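Local atomic coordinates of AT-less polyketide synthase (Streptomyces platensis subsp. rosaceus, PDB entry 4QYR), a protein that probably condenses acyl units as a ketosynthase domain of a modular, acyltransferase-less polyketide synthase that builds the antibiotic isomigrastatin. Residues 254-259 against 588-592; 114-120 against 191-197; 340-344 against 392-397; 223-229 against 380-386. All coordinates share one frame; numbering follows the deposited sequence. Where two conformers were deposited one is given.

Interaction 1: residues 254-259 against 588-592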
loop_
_atom_site.group_PDB
_atom_site.type_symbol
_atom_site.label_atom_id
_atom_site.label_comp_id
_atom_site.label_asym_id
_atom_site.label_seq_id
_atom_site.Cartn_x
_atom_site.Cartn_y
_atom_site.Cartn_z
ATOM N N ASP A 254 23.644 17.297 9.704
ATOM C CA ASP A 254 23.674 17.815 8.342
ATOM C C ASP A 254 23.059 19.200 8.258
ATOM O O ASP A 254 23.016 19.802 7.192
ATOM C CB ASP A 254 22.950 16.861 7.392
ATOM C CG ASP A 254 23.629 15.501 7.301
ATOM O OD1 ASP A 254 24.799 15.390 7.755
ATOM O OD2 ASP A 254 22.995 14.548 6.779
ATOM N N GLY A 255 22.588 19.707 9.386
ATOM C CA GLY A 255 21.963 21.015 9.415
ATOM C C GLY A 255 20.816 21.206 8.436
ATOM O O GLY A 255 20.735 22.248 7.784
ATOM N N ASP A 256 19.944 20.199 8.320
ATOM C CA ASP A 256 18.698 20.353 7.585
ATOM C C ASP A 256 17.768 21.288 8.368
ATOM O O ASP A 256 17.888 21.413 9.593
ATOM C CB ASP A 256 18.012 19.001 7.349
ATOM C CG ASP A 256 18.824 18.056 6.457
ATOM O OD1 ASP A 256 18.936 18.299 5.234
ATOM O OD2 ASP A 256 19.325 17.034 6.975
ATOM N N ALA A 257 16.847 21.946 7.664
ATOM C CA ALA A 257 15.867 22.825 8.300
ATOM C C ALA A 257 14.617 22.044 8.728
ATOM O O ALA A 257 13.722 21.788 7.925
ATOM C CB ALA A 257 15.492 23.938 7.370
ATOM N N ILE A 258 14.558 21.682 10.003
ATOM C CA ILE A 258 13.545 20.756 10.491
ATOM C C ILE A 258 12.194 21.411 10.777
ATOM O O ILE A 258 12.110 22.439 11.456
ATOM C CB ILE A 258 14.056 20.048 11.752
ATOM C CG1 ILE A 258 15.364 19.323 11.423
ATOM C CG2 ILE A 258 13.025 19.099 12.271
ATOM C CD1 ILE A 258 16.030 18.682 12.584
ATOM N N TRP A 259 11.139 20.809 10.235
ATOM C CA TRP A 259 9.791 21.293 10.448
ATOM C C TRP A 259 9.247 20.776 11.763
ATOM O O TRP A 259 8.510 21.472 12.471
ATOM C CB TRP A 259 8.875 20.845 9.331
ATOM C CG TRP A 259 9.004 21.606 8.088
ATOM C CD1 TRP A 259 9.958 21.458 7.134
ATOM C CD2 TRP A 259 8.120 22.618 7.619
ATOM N NE1 TRP A 259 9.738 22.335 6.104
ATOM C CE2 TRP A 259 8.612 23.060 6.377
ATOM C CE3 TRP A 259 6.965 23.201 8.135
ATOM C CZ2 TRP A 259 7.999 24.057 5.645
ATOM C CZ3 TRP A 259 6.353 24.202 7.408
ATOM C CH2 TRP A 259 6.868 24.616 6.173
ATOM N N ARG A 588 27.686 24.144 7.230
ATOM C CA ARG A 588 26.534 24.725 6.525
ATOM C C ARG A 588 25.146 24.232 6.950
ATOM O O ARG A 588 24.951 23.063 7.290
ATOM C CB ARG A 588 26.685 24.497 5.024
ATOM C CG ARG A 588 27.830 25.254 4.394
ATOM C CD ARG A 588 27.816 26.729 4.766
ATOM N NE ARG A 588 28.858 27.446 4.032
ATOM C CZ ARG A 588 30.115 27.578 4.448
ATOM N NH1 ARG A 588 31.002 28.231 3.705
ATOM N NH2 ARG A 588 30.484 27.055 5.609
ATOM N N ARG A 589 24.182 25.152 6.903
ATOM C CA ARG A 589 22.774 24.867 7.195
ATOM C C ARG A 589 21.857 25.209 6.006
ATOM O O ARG A 589 22.059 26.211 5.330
ATOM C CB ARG A 589 22.332 25.640 8.442
ATOM C CG ARG A 589 23.031 25.178 9.705
ATOM C CD ARG A 589 22.355 25.710 10.951
ATOM N NE ARG A 589 21.060 25.072 11.179
ATOM C CZ ARG A 589 20.876 23.994 11.934
ATOM N NH1 ARG A 589 21.912 23.425 12.551
ATOM N NH2 ARG A 589 19.653 23.496 12.076
ATOM N N ALA A 590 20.841 24.384 5.768
ATOM C CA ALA A 590 19.926 24.591 4.648
ATOM C C ALA A 590 18.915 25.707 4.922
ATOM O O ALA A 590 18.655 26.056 6.087
ATOM C CB ALA A 590 19.210 23.300 4.325
ATOM N N VAL A 591 18.340 26.241 3.839
ATOM C CA VAL A 591 17.490 27.436 3.869
ATOM C C VAL A 591 16.254 27.318 2.975
ATOM O O VAL A 591 16.352 26.904 1.822
ATOM C CB VAL A 591 18.283 28.674 3.423
ATOM C CG1 VAL A 591 17.366 29.865 3.252
ATOM C CG2 VAL A 591 19.393 28.978 4.412
ATOM N N ARG A 592 15.097 27.712 3.488
ATOM C CA ARG A 592 13.862 27.562 2.731
ATOM C C ARG A 592 13.661 28.722 1.759
ATOM O O ARG A 592 13.346 29.836 2.165
ATOM C CB ARG A 592 12.684 27.438 3.693
ATOM C CG ARG A 592 12.905 26.350 4.734
ATOM C CD ARG A 592 11.892 26.395 5.860
ATOM N NE ARG A 592 12.103 25.291 6.788
ATOM C CZ ARG A 592 11.351 25.052 7.851
ATOM N NH1 ARG A 592 10.327 25.838 8.134
ATOM N NH2 ARG A 592 11.622 24.018 8.629
#
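Arg-592 lays its guanidinium flat over one face of the Trp-259 indole, the two planes 9° apart and their centres separated by 3.7 Å, a stacked cation-pi pair. The arginine, in one of its two modelled conformations, gets there on a chain straight from CG to NE. The indole is turned to receive it, its CG lying beside the backbone N (chi1 -78°), while NE1 on the ring rim is bonded to Asn-105. Within the guanidinium plane NH2 donates to Ala-257 O at 3.1 Å, but it comes at that carbonyl from above its plane, off both lone pairs. NE passes the methyl CB of Ala-257 at 3.7 Å.

The contact lays the loop 588-592, near the C-terminus between helix 579-582 and strand 601-602, against the ketosynthase body, just ahead of a YPF sequence of the kind found at the end of ketosynthase linkers. Gly-255, in the left-handed region of backbone angles, closes helix 248-253 with a Schellman motif and turns its carbonyl to Ala-590 N, an almost straight 2.9 Å bond. Arg-589, bent at chi3 (71°), folds one face of its guanidinium over Gly-255 CA, whereas its backbone N is bonded to Asp-490 of helix 488-497.

Interaction 2: residues 114-120 against 191-197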
loop_
_atom_site.group_PDB
_atom_site.type_symbol
_atom_site.label_atom_id
_atom_site.label_comp_id
_atom_site.label_asym_id
_atom_site.label_seq_id
_atom_site.Cartn_x
_atom_site.Cartn_y
_atom_site.Cartn_z
ATOM N N PRO A 114 19.838 10.008 -0.883
ATOM C CA PRO A 114 20.439 8.676 -0.818
ATOM C C PRO A 114 19.791 7.823 -1.872
ATOM O O PRO A 114 18.649 8.101 -2.224
ATOM C CB PRO A 114 20.073 8.175 0.570
ATOM C CG PRO A 114 19.537 9.358 1.293
ATOM C CD PRO A 114 19.022 10.309 0.298
ATOM N N GLU A 115 20.472 6.800 -2.366
ATOM C CA GLU A 115 19.863 5.988 -3.401
ATOM C C GLU A 115 18.754 5.087 -2.833
ATOM O O GLU A 115 17.861 4.655 -3.562
ATOM C CB GLU A 115 20.917 5.160 -4.128
ATOM C CG GLU A 115 21.646 4.174 -3.257
ATOM C CD GLU A 115 22.664 3.382 -4.054
ATOM O OE1 GLU A 115 22.246 2.690 -5.010
ATOM O OE2 GLU A 115 23.876 3.464 -3.739
ATOM N N ASN A 116 18.781 4.797 -1.543
ATOM C CA ASN A 116 17.662 4.044 -1.021
ATOM C C ASN A 116 16.669 4.993 -0.347
ATOM O O ASN A 116 16.457 4.985 0.858
ATOM C CB ASN A 116 18.119 2.921 -0.075
ATOM C CG ASN A 116 18.727 3.428 1.199
ATOM O OD1 ASN A 116 19.166 4.574 1.289
ATOM N ND2 ASN A 116 18.733 2.577 2.216
ATOM N N THR A 117 16.059 5.832 -1.156
ATOM C CA THR A 117 15.005 6.692 -0.676
ATOM C C THR A 117 13.676 6.063 -1.023
ATOM O O THR A 117 13.428 5.696 -2.182
ATOM C CB THR A 117 15.102 8.075 -1.293
ATOM O OG1 THR A 117 16.243 8.731 -0.744
ATOM C CG2 THR A 117 13.861 8.896 -0.990
ATOM N N GLY A 118 12.822 5.932 -0.016
ATOM C CA GLY A 118 11.506 5.357 -0.211
ATOM C C GLY A 118 10.480 6.408 -0.566
ATOM O O GLY A 118 10.640 7.584 -0.264
ATOM N N VAL A 119 9.413 5.972 -1.209
ATOM C CA VAL A 119 8.370 6.869 -1.659
ATOM C C VAL A 119 7.021 6.245 -1.369
ATOM O O VAL A 119 6.701 5.190 -1.906
ATOM C CB VAL A 119 8.478 7.150 -3.153
ATOM C CG1 VAL A 119 7.256 7.931 -3.617
ATOM C CG2 VAL A 119 9.798 7.875 -3.475
ATOM N N TYR A 120 6.241 6.898 -0.511
ATOM C CA TYR A 120 4.952 6.375 -0.047
ATOM C C TYR A 120 3.905 7.447 -0.220
ATOM O O TYR A 120 3.922 8.446 0.484
ATOM C CB TYR A 120 5.031 5.948 1.410
ATOM C CG TYR A 120 6.252 5.130 1.724
ATOM C CD1 TYR A 120 6.185 3.751 1.832
ATOM C CD2 TYR A 120 7.482 5.743 1.921
ATOM C CE1 TYR A 120 7.313 3.004 2.140
ATOM C CE2 TYR A 120 8.607 5.018 2.226
ATOM C CZ TYR A 120 8.530 3.651 2.335
ATOM O OH TYR A 120 9.687 2.952 2.627
ATOM N N ARG A 191 15.760 0.485 6.458
ATOM C CA ARG A 191 15.536 0.202 5.047
ATOM C C ARG A 191 15.715 1.465 4.226
ATOM O O ARG A 191 16.223 1.425 3.106
ATOM C CB ARG A 191 14.140 -0.382 4.814
ATOM C CG ARG A 191 13.742 -0.475 3.333
ATOM C CD ARG A 191 14.736 -1.295 2.492
ATOM N NE ARG A 191 14.321 -1.365 1.098
ATOM C CZ ARG A 191 14.954 -0.758 0.106
ATOM N NH1 ARG A 191 16.042 -0.051 0.350
ATOM N NH2 ARG A 191 14.502 -0.858 -1.132
ATOM N N CYS A 192 15.302 2.595 4.784
ATOM C CA CYS A 192 15.463 3.862 4.089
ATOM C C CYS A 192 16.346 4.809 4.890
ATOM O O CYS A 192 16.395 4.761 6.132
ATOM C CB CYS A 192 14.116 4.505 3.798
ATOM S SG CYS A 192 13.169 3.504 2.675
ATOM N N GLU A 193 17.061 5.655 4.164
ATOM C CA GLU A 193 17.954 6.610 4.779
ATOM C C GLU A 193 17.270 7.986 4.765
ATOM O O GLU A 193 17.560 8.853 5.588
ATOM C CB GLU A 193 19.274 6.609 4.032
ATOM C CG GLU A 193 20.405 7.279 4.732
ATOM C CD GLU A 193 21.686 7.166 3.925
ATOM O OE1 GLU A 193 21.891 6.102 3.277
ATOM O OE2 GLU A 193 22.458 8.159 3.908
HETATM N N MSE A 194 16.342 8.144 3.819
HETATM C CA MSE A 194 15.431 9.283 3.712
HETATM C C MSE A 194 14.189 8.793 2.994
HETATM O O MSE A 194 14.274 7.840 2.230
HETATM C CB MSE A 194 16.075 10.425 2.943
HETATM C CG MSE A 194 17.053 11.223 3.769
HETATM SE SE MSE A 194 17.740 12.781 2.859
HETATM C CE MSE A 194 16.093 13.532 2.302
ATOM N N ALA A 195 13.028 9.391 3.233
ATOM C CA ALA A 195 11.823 8.966 2.494
ATOM C C ALA A 195 10.899 10.130 2.171
ATOM O O ALA A 195 10.953 11.187 2.796
ATOM C CB ALA A 195 11.069 7.918 3.254
ATOM N N ILE A 196 10.061 9.925 1.166
ATOM C CA ILE A 196 9.043 10.892 0.797
ATOM C C ILE A 196 7.647 10.317 1.068
ATOM O O ILE A 196 7.264 9.275 0.505
ATOM C CB ILE A 196 9.182 11.258 -0.666
ATOM C CG1 ILE A 196 10.571 11.826 -0.899
ATOM C CG2 ILE A 196 8.118 12.242 -1.093
ATOM C CD1 ILE A 196 10.949 11.866 -2.367
ATOM N N ALA A 197 6.898 10.964 1.951
ATOM C CA ALA A 197 5.508 10.580 2.149
ATOM C C ALA A 197 4.635 11.722 1.695
ATOM O O ALA A 197 4.957 12.901 1.940
ATOM C CB ALA A 197 5.234 10.253 3.571
#
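Parallel strands 117-120 and 194-197 lie side by side in the large sheet of the thiolase fold, and Gly-118, Val-119 and Tyr-120 pair in turn with Ala-195, Ile-196 and Ala-197. The strand segments run 4.6 Å apart, their directions differing by 14°. Ile-196 is held through both its N-H and its C=O: its N donates to Gly-118 O at 2.8 Å, and its O takes the N-H of Tyr-120, also at 2.8 Å, nearly along the C=O axis. A longer bond runs from Gly-118 N to Met-194 O in the plane of that carbonyl.

Tyr-120 swings back along the sheet because its CG sits beside the backbone N (chi1 -46°). Its ring turns an edge to the neighbouring strand, CE2 resting on Ala-195 CB at 3.9 Å. The phenol reaches past side-chain-less Gly-118 to Cys-192, while its OH is hydrogen-bonded to His-186 of helix 175-189, which covers this face. Val-119 and Ile-196 face the other way, toward helix 149-160.

At the entry to the strands Thr-117 OG1 donates back to Pro-114 O, tying the turn to the strand. The proline ring in turn crosses the side chain of Met-194, modelled as selenomethionine, at about a right angle, its CD touching SE at 3.8 Å.

Interaction 3: residues 340-344 against 392-397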
loop_
_atom_site.group_PDB
_atom_site.type_symbol
_atom_site.label_atom_id
_atom_site.label_comp_id
_atom_site.label_asym_id
_atom_site.label_seq_id
_atom_site.Cartn_x
_atom_site.Cartn_y
_atom_site.Cartn_z
ATOM N N ARG A 340 -4.517 20.449 32.918
ATOM C CA ARG A 340 -5.210 21.524 32.203
ATOM C C ARG A 340 -5.749 21.029 30.855
ATOM O O ARG A 340 -5.245 20.050 30.303
ATOM C CB ARG A 340 -4.284 22.732 32.008
ATOM C CG ARG A 340 -2.804 22.431 32.117
ATOM C CD ARG A 340 -2.038 23.656 32.601
ATOM N NE ARG A 340 -0.604 23.395 32.717
ATOM C CZ ARG A 340 -0.033 22.829 33.779
ATOM N NH1 ARG A 340 1.277 22.629 33.799
ATOM N NH2 ARG A 340 -0.771 22.458 34.819
ATOM N N PRO A 341 -6.791 21.694 30.325
ATOM C CA PRO A 341 -7.429 21.195 29.098
ATOM C C PRO A 341 -6.548 21.288 27.859
ATOM O O PRO A 341 -6.037 22.353 27.514
ATOM C CB PRO A 341 -8.652 22.102 28.943
ATOM C CG PRO A 341 -8.293 23.349 29.703
ATOM C CD PRO A 341 -7.493 22.870 30.870
ATOM N N CYS A 342 -6.384 20.157 27.190
ATOM C CA CYS A 342 -5.652 20.103 25.938
ATOM C C CYS A 342 -6.495 20.675 24.799
ATOM O O CYS A 342 -7.684 20.395 24.705
ATOM C CB CYS A 342 -5.243 18.664 25.631
ATOM S SG CYS A 342 -4.704 18.386 23.929
ATOM N N ALA A 343 -5.873 21.470 23.935
ATOM C CA ALA A 343 -6.567 22.106 22.822
ATOM C C ALA A 343 -6.922 21.120 21.706
ATOM O O ALA A 343 -6.237 20.112 21.484
ATOM C CB ALA A 343 -5.733 23.220 22.274
ATOM N N LEU A 344 -7.981 21.437 20.977
ATOM C CA LEU A 344 -8.547 20.507 20.012
ATOM C C LEU A 344 -9.006 21.223 18.754
ATOM O O LEU A 344 -9.507 22.347 18.834
ATOM C CB LEU A 344 -9.708 19.756 20.658
ATOM C CG LEU A 344 -10.403 18.759 19.771
ATOM C CD1 LEU A 344 -9.540 17.519 19.678
ATOM C CD2 LEU A 344 -11.702 18.443 20.411
ATOM N N GLY A 392 -14.206 18.368 30.837
ATOM C CA GLY A 392 -13.192 19.401 30.662
ATOM C C GLY A 392 -11.786 18.927 30.300
ATOM O O GLY A 392 -10.800 19.597 30.617
ATOM N N GLY A 393 -11.688 17.780 29.629
ATOM C CA GLY A 393 -10.399 17.231 29.258
ATOM C C GLY A 393 -9.839 17.870 28.004
ATOM O O GLY A 393 -8.622 17.935 27.824
ATOM N N PHE A 394 -10.734 18.342 27.139
ATOM C CA PHE A 394 -10.368 18.875 25.827
ATOM C C PHE A 394 -11.157 20.119 25.464
ATOM O O PHE A 394 -12.382 20.131 25.553
ATOM C CB PHE A 394 -10.595 17.837 24.734
ATOM C CG PHE A 394 -9.644 16.691 24.782
ATOM C CD1 PHE A 394 -8.554 16.650 23.926
ATOM C CD2 PHE A 394 -9.844 15.640 25.669
ATOM C CE1 PHE A 394 -7.671 15.590 23.958
ATOM C CE2 PHE A 394 -8.965 14.579 25.711
ATOM C CZ PHE A 394 -7.874 14.552 24.847
ATOM N N GLU A 395 -10.455 21.153 25.024
ATOM C CA GLU A 395 -11.097 22.388 24.619
ATOM C C GLU A 395 -11.010 22.584 23.108
ATOM O O GLU A 395 -9.959 22.381 22.507
ATOM C CB GLU A 395 -10.451 23.557 25.355
ATOM C CG GLU A 395 -11.215 24.860 25.297
ATOM C CD GLU A 395 -10.461 25.996 25.984
ATOM O OE1 GLU A 395 -9.915 25.773 27.090
ATOM O OE2 GLU A 395 -10.410 27.113 25.416
ATOM N N VAL A 396 -12.116 22.963 22.484
ATOM C CA VAL A 396 -12.072 23.351 21.089
ATOM C C VAL A 396 -11.581 24.783 20.987
ATOM O O VAL A 396 -12.073 25.655 21.688
ATOM C CB VAL A 396 -13.432 23.251 20.420
ATOM C CG1 VAL A 396 -13.334 23.728 18.980
ATOM C CG2 VAL A 396 -13.952 21.841 20.499
ATOM N N VAL A 397 -10.598 25.021 20.123
ATOM C CA VAL A 397 -10.077 26.366 19.878
ATOM C C VAL A 397 -10.933 27.105 18.878
ATOM O O VAL A 397 -10.848 26.842 17.678
ATOM C CB VAL A 397 -8.642 26.324 19.332
ATOM C CG1 VAL A 397 -8.118 27.740 19.080
ATOM C CG2 VAL A 397 -7.742 25.568 20.286
#
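Cys-342 O accepts the N-H of Glu-395 at 2.9 Å, and the CA-H of Phe-394 approaches the same oxygen. This bond belongs to a parallel ladder at one end of the large thiolase-fold sheet, where strand 394-396 is the outermost strand in the chain and strand 342-344 lies just inside it. Cys-342, Ala-343 and Leu-344 pair with Phe-394, Glu-395 and Val-396. The short strands are strongly twisted, 39° between their directions. At the first pair Cys-342 N reaches back to Gly-393 O; at the last, Leu-344 O accepts from Val-397 N at 3.2 Å, within the carbonyl plane.

One face of the ladder carries Cys-342, Leu-344, Phe-394 and Val-396. With CG beside its backbone N (chi1 -70°), Phe-394 brings ring atom CE1 to 4.1 Å from Cys-342 SG, a sulfur-aromatic contact in which the sulfur stands oblique to the ring, 54° off its normal. Leu-321 of helix 313-331 packs on both Phe-394 and Leu-344, while Val-396 rests on Phe-227 and Ala-378. The Leu-344 side chain crosses that of Val-396 at a slant, its methyl CD2 4.1 Å from CG2.

On the other face Glu-395 runs out extended alongside the Pro-341 ring, CG of the proline lying near OE1, and its OE2 forms a salt bridge with Arg-401. Farther along, Ala-343 CB meets the CG2 branch of Val-397 at 3.7 Å.

Interaction 4: residues 223-229 against 380-386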
loop_
_atom_site.group_PDB
_atom_site.type_symbol
_atom_site.label_atom_id
_atom_site.label_comp_id
_atom_site.label_asym_id
_atom_site.label_seq_id
_atom_site.Cartn_x
_atom_site.Cartn_y
_atom_site.Cartn_z
ATOM N N ARG A 223 -20.482 22.167 4.288
ATOM C CA ARG A 223 -19.444 22.568 5.227
ATOM C C ARG A 223 -19.134 21.452 6.213
ATOM O O ARG A 223 -20.026 20.701 6.615
ATOM C CB ARG A 223 -19.854 23.844 5.966
ATOM C CG ARG A 223 -19.167 25.117 5.445
ATOM C CD ARG A 223 -19.627 25.485 4.055
ATOM N NE ARG A 223 -18.966 26.682 3.556
ATOM C CZ ARG A 223 -19.302 27.325 2.437
ATOM N NH1 ARG A 223 -18.633 28.416 2.073
ATOM N NH2 ARG A 223 -20.290 26.887 1.671
ATOM N N CYS A 224 -17.863 21.331 6.583
ATOM C CA CYS A 224 -17.487 20.418 7.651
ATOM C C CYS A 224 -17.632 21.116 8.969
ATOM O O CYS A 224 -16.670 21.684 9.474
ATOM C CB CYS A 224 -16.053 19.932 7.509
ATOM S SG CYS A 224 -15.803 18.688 6.273
ATOM N N LYS A 225 -18.828 21.069 9.541
ATOM C CA LYS A 225 -19.051 21.770 10.789
ATOM C C LYS A 225 -18.627 20.881 11.943
ATOM O O LYS A 225 -19.438 20.494 12.770
ATOM C CB LYS A 225 -20.505 22.200 10.911
ATOM C CG LYS A 225 -20.926 23.186 9.831
ATOM C CD LYS A 225 -22.413 23.483 9.895
ATOM C CE LYS A 225 -23.220 22.263 9.517
ATOM N NZ LYS A 225 -23.468 22.188 8.059
ATOM N N THR A 226 -17.334 20.561 11.970
ATOM C CA THR A 226 -16.732 19.740 13.015
ATOM C C THR A 226 -16.946 20.317 14.403
ATOM O O THR A 226 -16.751 21.511 14.615
ATOM C CB THR A 226 -15.224 19.584 12.797
ATOM O OG1 THR A 226 -14.976 19.153 11.454
ATOM C CG2 THR A 226 -14.634 18.570 13.771
ATOM N N PHE A 227 -17.344 19.436 15.326
ATOM C CA PHE A 227 -17.634 19.723 16.737
ATOM C C PHE A 227 -18.930 20.494 16.939
ATOM O O PHE A 227 -19.396 20.623 18.067
ATOM C CB PHE A 227 -16.490 20.483 17.398
ATOM C CG PHE A 227 -15.158 19.841 17.222
ATOM C CD1 PHE A 227 -14.057 20.594 16.801
ATOM C CD2 PHE A 227 -14.990 18.483 17.463
ATOM C CE1 PHE A 227 -12.800 19.998 16.628
ATOM C CE2 PHE A 227 -13.742 17.883 17.297
ATOM C CZ PHE A 227 -12.643 18.653 16.880
ATOM N N SER A 228 -19.524 20.992 15.861
ATOM C CA SER A 228 -20.752 21.773 15.992
ATOM C C SER A 228 -21.911 20.903 16.442
ATOM O O SER A 228 -21.841 19.683 16.388
ATOM C CB SER A 228 -21.122 22.445 14.683
ATOM O OG SER A 228 -21.970 21.607 13.929
ATOM N N ALA A 229 -22.987 21.542 16.874
ATOM C CA ALA A 229 -24.182 20.825 17.287
ATOM C C ALA A 229 -25.000 20.423 16.067
ATOM O O ALA A 229 -25.776 19.466 16.105
ATOM C CB ALA A 229 -25.016 21.681 18.232
ATOM N N HIS A 380 -17.559 27.405 12.101
ATOM C CA HIS A 380 -18.959 26.971 12.199
ATOM C C HIS A 380 -19.260 26.302 13.529
ATOM O O HIS A 380 -20.139 25.458 13.633
ATOM C CB HIS A 380 -19.314 26.012 11.067
ATOM C CG HIS A 380 -18.730 26.396 9.749
ATOM N ND1 HIS A 380 -17.567 25.837 9.261
ATOM C CD2 HIS A 380 -19.144 27.284 8.817
ATOM C CE1 HIS A 380 -17.294 26.360 8.079
ATOM N NE2 HIS A 380 -18.236 27.240 7.786
ATOM N N CYS A 381 -18.527 26.694 14.550
ATOM C CA CYS A 381 -18.514 25.926 15.767
ATOM C C CYS A 381 -18.981 26.783 16.935
ATOM O O CYS A 381 -18.505 26.636 18.061
ATOM C CB CYS A 381 -17.107 25.377 15.999
ATOM S SG CYS A 381 -17.047 24.029 17.143
ATOM N N ASP A 382 -19.922 27.680 16.662
ATOM C CA ASP A 382 -20.404 28.592 17.693
ATOM C C ASP A 382 -21.198 27.856 18.760
ATOM O O ASP A 382 -21.085 28.157 19.943
ATOM C CB ASP A 382 -21.244 29.719 17.076
ATOM C CG ASP A 382 -20.500 30.469 15.978
ATOM O OD1 ASP A 382 -19.339 30.874 16.213
ATOM O OD2 ASP A 382 -21.072 30.656 14.881
ATOM N N ARG A 383 -21.987 26.878 18.343
ATOM C CA ARG A 383 -22.744 26.067 19.285
ATOM C C ARG A 383 -22.179 24.639 19.322
ATOM O O ARG A 383 -22.315 23.882 18.356
ATOM C CB ARG A 383 -24.219 26.067 18.893
ATOM C CG ARG A 383 -25.118 25.322 19.840
ATOM C CD ARG A 383 -25.603 26.238 20.933
ATOM N NE ARG A 383 -26.223 27.450 20.405
ATOM C CZ ARG A 383 -27.360 27.967 20.870
ATOM N NH1 ARG A 383 -28.007 27.364 21.862
ATOM N NH2 ARG A 383 -27.859 29.082 20.340
ATOM N N LEU A 384 -21.529 24.271 20.424
ATOM C CA LEU A 384 -20.818 22.992 20.489
ATOM C C LEU A 384 -21.756 21.789 20.463
ATOM O O LEU A 384 -22.952 21.914 20.727
ATOM C CB LEU A 384 -19.952 22.912 21.747
ATOM C CG LEU A 384 -18.674 23.739 21.904
ATOM C CD1 LEU A 384 -17.759 23.067 22.916
ATOM C CD2 LEU A 384 -17.948 23.934 20.589
ATOM N N ASN A 385 -21.194 20.623 20.156
ATOM C CA ASN A 385 -21.927 19.358 20.188
ATOM C C ASN A 385 -22.228 18.907 21.623
ATOM O O ASN A 385 -21.361 18.949 22.499
ATOM C CB ASN A 385 -21.126 18.287 19.448
ATOM C CG ASN A 385 -21.936 17.041 19.134
ATOM O OD1 ASN A 385 -22.594 16.472 20.001
ATOM N ND2 ASN A 385 -21.850 16.587 17.891
ATOM N N PRO A 386 -23.472 18.474 21.867
ATOM C CA PRO A 386 -23.929 18.046 23.197
ATOM C C PRO A 386 -23.371 16.708 23.687
ATOM O O PRO A 386 -23.605 16.374 24.848
ATOM C CB PRO A 386 -25.443 17.935 23.024
ATOM C CG PRO A 386 -25.768 18.710 21.786
ATOM C CD PRO A 386 -24.583 18.570 20.904
#
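The imidazole of His-380 leaves a backbone of positive phi with CG beside its own N (chi1 -40°) and stands roughly perpendicular to its stem (chi2 98°), offering one face to Arg-223. The arginine sets CB over that face in a CH-pi contact, 4.3 Å from the ring centroid, and its CG lies 3.3 Å from NE2 of the histidine. A bend at chi2 (68°) then carries the guanidinium on past the ring, steeply inclined to it, to a salt bridge with Asp-36. Lys-225 crosses His-380 at about a right angle, its CG lying 3.5 Å from the histidine CB; its ammonium is drawn away by Asp-221 and Asp-232.

Residues 225-228 form a type II beta turn, with Phe-227 at the positive-phi position. Lys-225 O is gripped twice from the same face of its plane, by Ser-228 N at 3.1 Å and by Ser-228 OG at 3.0 Å, which fixes the serine rotation. At the end of the turn the two loops are bridged by two bent backbone bonds: Ala-229 N donates to Arg-383 O at 2.9 Å, and Asn-385 N donates to Phe-227 O, the latter bond weak. Cys-381 directs its sulfur to the CB of Phe-227, 3.6 Å away.

Thr-226 OG1 is bonded to Gly-307, part of the HGTGT sequence that in ketosynthases contains a catalytic histidine. Helix 348-351 lies against Cys-224 and Thr-226, while helix 313-331 takes the Phe-227 ring on Val-318 and receives the phenylalanine N-H on Asp-314.

Interactions 3 and 4 form one continuous packing unit, with centres 15 Å apart: the Phe-227 ring of the 223-229 loop reaches the strands, its CZ touching Leu-344 CG at 3.7 Å and its CD1 touching Val-396 CG1 at 3.9 Å. Interaction 2 lies in the same sheet toward its other end, with its centre about 36 Å from that of interaction 3. Near it, a bound acetic acid, probably from the crystallisation liquor, lies about 5 Å from the Tyr-120 side chain. Interaction 1 comes within about 6 Å of interaction 2 at the nearest atoms without touching it, and adds the C-terminal tail to the ketosynthase. Of the four, interaction 4 is tied directly to the HGTGT loop of the probable active site.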